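Local coordinates for probable spore coat polysaccharide biosynthesis protein E (Chromobacterium violaceum ATCC 12472, PDB 3G8R) that probably makes N-acylneuraminate 9-phosphate, a sialic acid precursor, with a zinc-binding TIM barrel of the NeuB family followed by a SAF domain, at residues A13-E21 and R69-Q79. Residues are numbered along the deposited sequence; the frame is centred on the assembly and turned at random.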
loop_
_atom_site.group_PDB
_atom_site.type_symbol
_atom_site.label_atom_id
_atom_site.label_comp_id
_atom_site.label_asym_id
_atom_site.label_seq_id
_atom_site.Cartn_x
_atom_site.Cartn_y
_atom_site.Cartn_z
ATOM N N ALA A 13 -0.930 8.530 26.653
ATOM C CA ALA A 13 -0.132 7.709 27.534
ATOM C C ALA A 13 0.049 8.476 28.832
ATOM O O ALA A 13 -0.937 8.834 29.488
ATOM C CB ALA A 13 1.200 7.362 26.910
ATOM N N ASN A 14 1.290 8.748 29.198
ATOM C CA ASN A 14 1.519 9.449 30.431
ATOM C C ASN A 14 2.005 10.825 30.157
ATOM O O ASN A 14 2.439 11.509 31.061
ATOM C CB ASN A 14 2.475 8.675 31.323
ATOM C CG ASN A 14 1.897 7.332 31.739
ATOM O OD1 ASN A 14 0.810 7.284 32.315
ATOM N ND2 ASN A 14 2.602 6.239 31.434
ATOM N N ASN A 15 1.904 11.247 28.904
ATOM C CA ASN A 15 2.422 12.562 28.520
ATOM C C ASN A 15 1.645 13.748 29.092
ATOM O O ASN A 15 1.965 14.912 28.789
ATOM C CB ASN A 15 2.532 12.697 27.003
ATOM C CG ASN A 15 3.424 11.654 26.393
ATOM O OD1 ASN A 15 4.484 11.333 26.921
ATOM N ND2 ASN A 15 2.996 11.110 25.268
ATOM N N HIS A 16 0.625 13.464 29.901
ATOM C CA HIS A 16 -0.001 14.511 30.688
ATOM C C HIS A 16 0.998 14.924 31.755
ATOM O O HIS A 16 0.871 15.977 32.382
ATOM C CB HIS A 16 -1.281 14.006 31.339
ATOM C CG HIS A 16 -1.130 12.685 32.022
ATOM N ND1 HIS A 16 -1.652 11.520 31.512
ATOM C CD2 HIS A 16 -0.527 12.347 33.186
ATOM C CE1 HIS A 16 -1.386 10.520 32.334
ATOM N NE2 HIS A 16 -0.701 10.994 33.357
HETATM N N MSE A 17 1.986 14.055 31.948
HETATM C CA MSE A 17 3.140 14.311 32.802
HETATM C C MSE A 17 2.811 14.364 34.296
HETATM O O MSE A 17 3.576 14.934 35.071
HETATM C CB MSE A 17 3.892 15.578 32.368
HETATM C CG MSE A 17 4.374 15.582 30.935
HETATM SE SE MSE A 17 5.521 14.276 30.376
HETATM C CE MSE A 17 6.829 14.291 31.593
ATOM N N GLY A 18 1.691 13.753 34.689
ATOM C CA GLY A 18 1.158 13.858 36.042
ATOM C C GLY A 18 0.266 15.073 36.270
ATOM O O GLY A 18 -0.223 15.294 37.399
ATOM N N ASN A 19 0.028 15.851 35.212
ATOM C CA ASN A 19 -0.626 17.158 35.341
ATOM C C ASN A 19 -1.880 17.281 34.470
ATOM O O ASN A 19 -1.776 17.134 33.266
ATOM C CB ASN A 19 0.389 18.272 35.018
ATOM C CG ASN A 19 -0.209 19.674 35.101
ATOM O OD1 ASN A 19 -1.421 19.863 34.951
ATOM N ND2 ASN A 19 0.652 20.673 35.308
ATOM N N VAL A 20 -3.038 17.580 35.074
ATOM C CA VAL A 20 -4.313 17.671 34.345
ATOM C C VAL A 20 -4.509 18.912 33.473
ATOM O O VAL A 20 -4.950 18.801 32.336
ATOM C CB VAL A 20 -5.527 17.574 35.281
ATOM C CG1 VAL A 20 -6.826 17.986 34.537
ATOM C CG2 VAL A 20 -5.644 16.183 35.843
ATOM N N GLU A 21 -4.250 20.091 34.029
ATOM C CA GLU A 21 -4.252 21.327 33.263
ATOM C C GLU A 21 -3.508 21.026 31.954
ATOM O O GLU A 21 -4.028 21.266 30.846
ATOM C CB GLU A 21 -3.497 22.391 34.063
ATOM C CG GLU A 21 -4.182 23.739 34.239
ATOM C CD GLU A 21 -3.511 24.586 35.340
ATOM O OE1 GLU A 21 -2.419 25.156 35.097
ATOM O OE2 GLU A 21 -4.079 24.678 36.455
ATOM N N ARG A 69 8.889 6.162 36.135
ATOM C CA ARG A 69 8.083 6.943 35.207
ATOM C C ARG A 69 6.596 6.825 35.594
ATOM O O ARG A 69 5.893 7.847 35.659
ATOM C CB ARG A 69 8.395 6.557 33.753
ATOM C CG ARG A 69 7.301 6.846 32.747
ATOM C CD ARG A 69 7.281 8.283 32.153
ATOM N NE ARG A 69 6.538 8.261 30.874
ATOM C CZ ARG A 69 6.001 9.311 30.242
ATOM N NH1 ARG A 69 6.092 10.551 30.747
ATOM N NH2 ARG A 69 5.353 9.105 29.088
ATOM N N PHE A 70 6.152 5.605 35.915
ATOM C CA PHE A 70 4.779 5.372 36.306
ATOM C C PHE A 70 4.391 6.063 37.590
ATOM O O PHE A 70 3.327 6.681 37.676
ATOM C CB PHE A 70 4.492 3.884 36.447
ATOM C CG PHE A 70 4.391 3.151 35.135
ATOM C CD1 PHE A 70 4.553 1.776 35.083
ATOM C CD2 PHE A 70 4.148 3.828 33.943
ATOM C CE1 PHE A 70 4.460 1.096 33.874
ATOM C CE2 PHE A 70 4.064 3.136 32.728
ATOM C CZ PHE A 70 4.224 1.787 32.700
ATOM N N GLU A 71 5.246 5.950 38.600
ATOM C CA GLU A 71 4.947 6.554 39.901
ATOM C C GLU A 71 4.860 8.075 39.799
ATOM O O GLU A 71 3.944 8.669 40.350
ATOM C CB GLU A 71 5.947 6.117 40.983
ATOM C CG GLU A 71 5.835 4.636 41.384
ATOM C CD GLU A 71 6.816 4.205 42.493
ATOM O OE1 GLU A 71 6.379 3.467 43.414
ATOM O OE2 GLU A 71 8.017 4.602 42.457
ATOM N N GLU A 72 5.794 8.683 39.072
ATOM C CA GLU A 72 5.877 10.143 38.956
ATOM C C GLU A 72 4.689 10.823 38.268
ATOM O O GLU A 72 4.348 11.967 38.591
ATOM C CB GLU A 72 7.128 10.539 38.191
ATOM C CG GLU A 72 8.413 10.501 38.991
ATOM C CD GLU A 72 9.613 10.921 38.150
ATOM O OE1 GLU A 72 10.640 11.322 38.747
ATOM O OE2 GLU A 72 9.528 10.861 36.891
ATOM N N THR A 73 4.077 10.126 37.316
ATOM C CA THR A 73 3.024 10.725 36.506
ATOM C C THR A 73 1.629 10.278 36.936
ATOM O O THR A 73 0.638 10.561 36.248
ATOM C CB THR A 73 3.225 10.418 35.018
ATOM O OG1 THR A 73 3.418 9.016 34.857
ATOM C CG2 THR A 73 4.445 11.145 34.488
ATOM N N ARG A 74 1.576 9.582 38.074
ATOM C CA ARG A 74 0.335 9.107 38.694
ATOM C C ARG A 74 -0.793 10.163 38.679
ATOM O O ARG A 74 -0.559 11.333 38.986
ATOM C CB ARG A 74 0.655 8.646 40.129
ATOM C CG ARG A 74 -0.456 7.970 40.917
ATOM C CD ARG A 74 -0.186 8.031 42.446
ATOM N NE ARG A 74 -1.042 7.084 43.177
ATOM C CZ ARG A 74 -0.647 5.886 43.617
ATOM N NH1 ARG A 74 -1.503 5.091 44.255
ATOM N NH2 ARG A 74 0.612 5.486 43.429
ATOM N N LEU A 75 -1.997 9.748 38.279
ATOM C CA LEU A 75 -3.205 10.581 38.419
ATOM C C LEU A 75 -4.361 9.854 39.145
ATOM O O LEU A 75 -4.517 8.634 39.038
ATOM C CB LEU A 75 -3.667 11.131 37.065
ATOM C CG LEU A 75 -2.878 12.254 36.362
ATOM C CD1 LEU A 75 -3.543 12.566 35.043
ATOM C CD2 LEU A 75 -2.774 13.526 37.187
ATOM N N GLN A 76 -5.150 10.607 39.909
ATOM C CA GLN A 76 -6.231 10.016 40.694
ATOM C C GLN A 76 -7.491 9.924 39.843
ATOM O O GLN A 76 -7.708 10.767 38.984
ATOM C CB GLN A 76 -6.483 10.820 41.977
ATOM C CG GLN A 76 -5.278 10.897 42.947
ATOM C CD GLN A 76 -5.034 9.608 43.733
ATOM O OE1 GLN A 76 -3.933 9.047 43.704
ATOM N NE2 GLN A 76 -6.067 9.134 44.440
ATOM N N PRO A 77 -8.319 8.886 40.070
ATOM C CA PRO A 77 -9.570 8.642 39.344
ATOM C C PRO A 77 -10.369 9.905 39.115
ATOM O O PRO A 77 -10.984 10.078 38.074
ATOM C CB PRO A 77 -10.338 7.734 40.295
ATOM C CG PRO A 77 -9.285 6.951 40.978
ATOM C CD PRO A 77 -8.028 7.790 41.016
ATOM N N GLU A 78 -10.351 10.769 40.113
ATOM C CA GLU A 78 -11.000 12.060 40.083
ATOM C C GLU A 78 -10.531 12.818 38.825
ATOM O O GLU A 78 -11.348 13.263 37.987
ATOM C CB GLU A 78 -10.614 12.796 41.387
ATOM C CG GLU A 78 -11.571 13.881 41.895
ATOM C CD GLU A 78 -10.862 14.908 42.809
ATOM O OE1 GLU A 78 -11.432 15.294 43.866
ATOM O OE2 GLU A 78 -9.722 15.321 42.465
ATOM N N GLN A 79 -9.209 12.921 38.688
ATOM C CA GLN A 79 -8.576 13.666 37.587
ATOM C C GLN A 79 -8.667 12.956 36.217
ATOM O O GLN A 79 -8.853 13.615 35.194
ATOM C CB GLN A 79 -7.128 13.995 37.941
ATOM C CG GLN A 79 -6.959 14.496 39.354
ATOM C CD GLN A 79 -5.505 14.466 39.821
ATOM O OE1 GLN A 79 -4.908 13.397 39.964
ATOM N NE2 GLN A 79 -4.940 15.645 40.094
#
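H16 NE2 donates to T73 O at 3.2 Å, with an N-H...O angle of 145° and the acceptor in the ring plane. T73 O also receives a CA-H...O contact from G18 CA at 3.3 Å, where the CA atoms of the two segments come nearest. L75 CD1 lies over one face of the imidazole, 3.7 Å from its centroid (CH-pi), and N14 O lies over the other, so the ring is clasped edge and faces. The imidazole can swing back there because H16 CG sits between the backbone N and carbonyl carbon (chi1 48°). A second bond runs the other way: R69 NH2 donates to N15 OD1 at 3.2 Å; the approach is fairly straight (160°) but well above the amide plane, while N14 CB covers a guanidinium face. The other end of the N15 amide, ND2, donates to V226 O, and the N15 side chain lies about 9 Å from the bound zinc ion. T73 OG1 donates to R69 O at 2.9 Å within its own segment. V20 CG2 packs on Q79 CB at 3.4 Å. Thus the loop between strand 7-11 and helix 21-33 rests on the link joining helices 67-72 and 77-89, beside strand 40-47 of the TIM barrel.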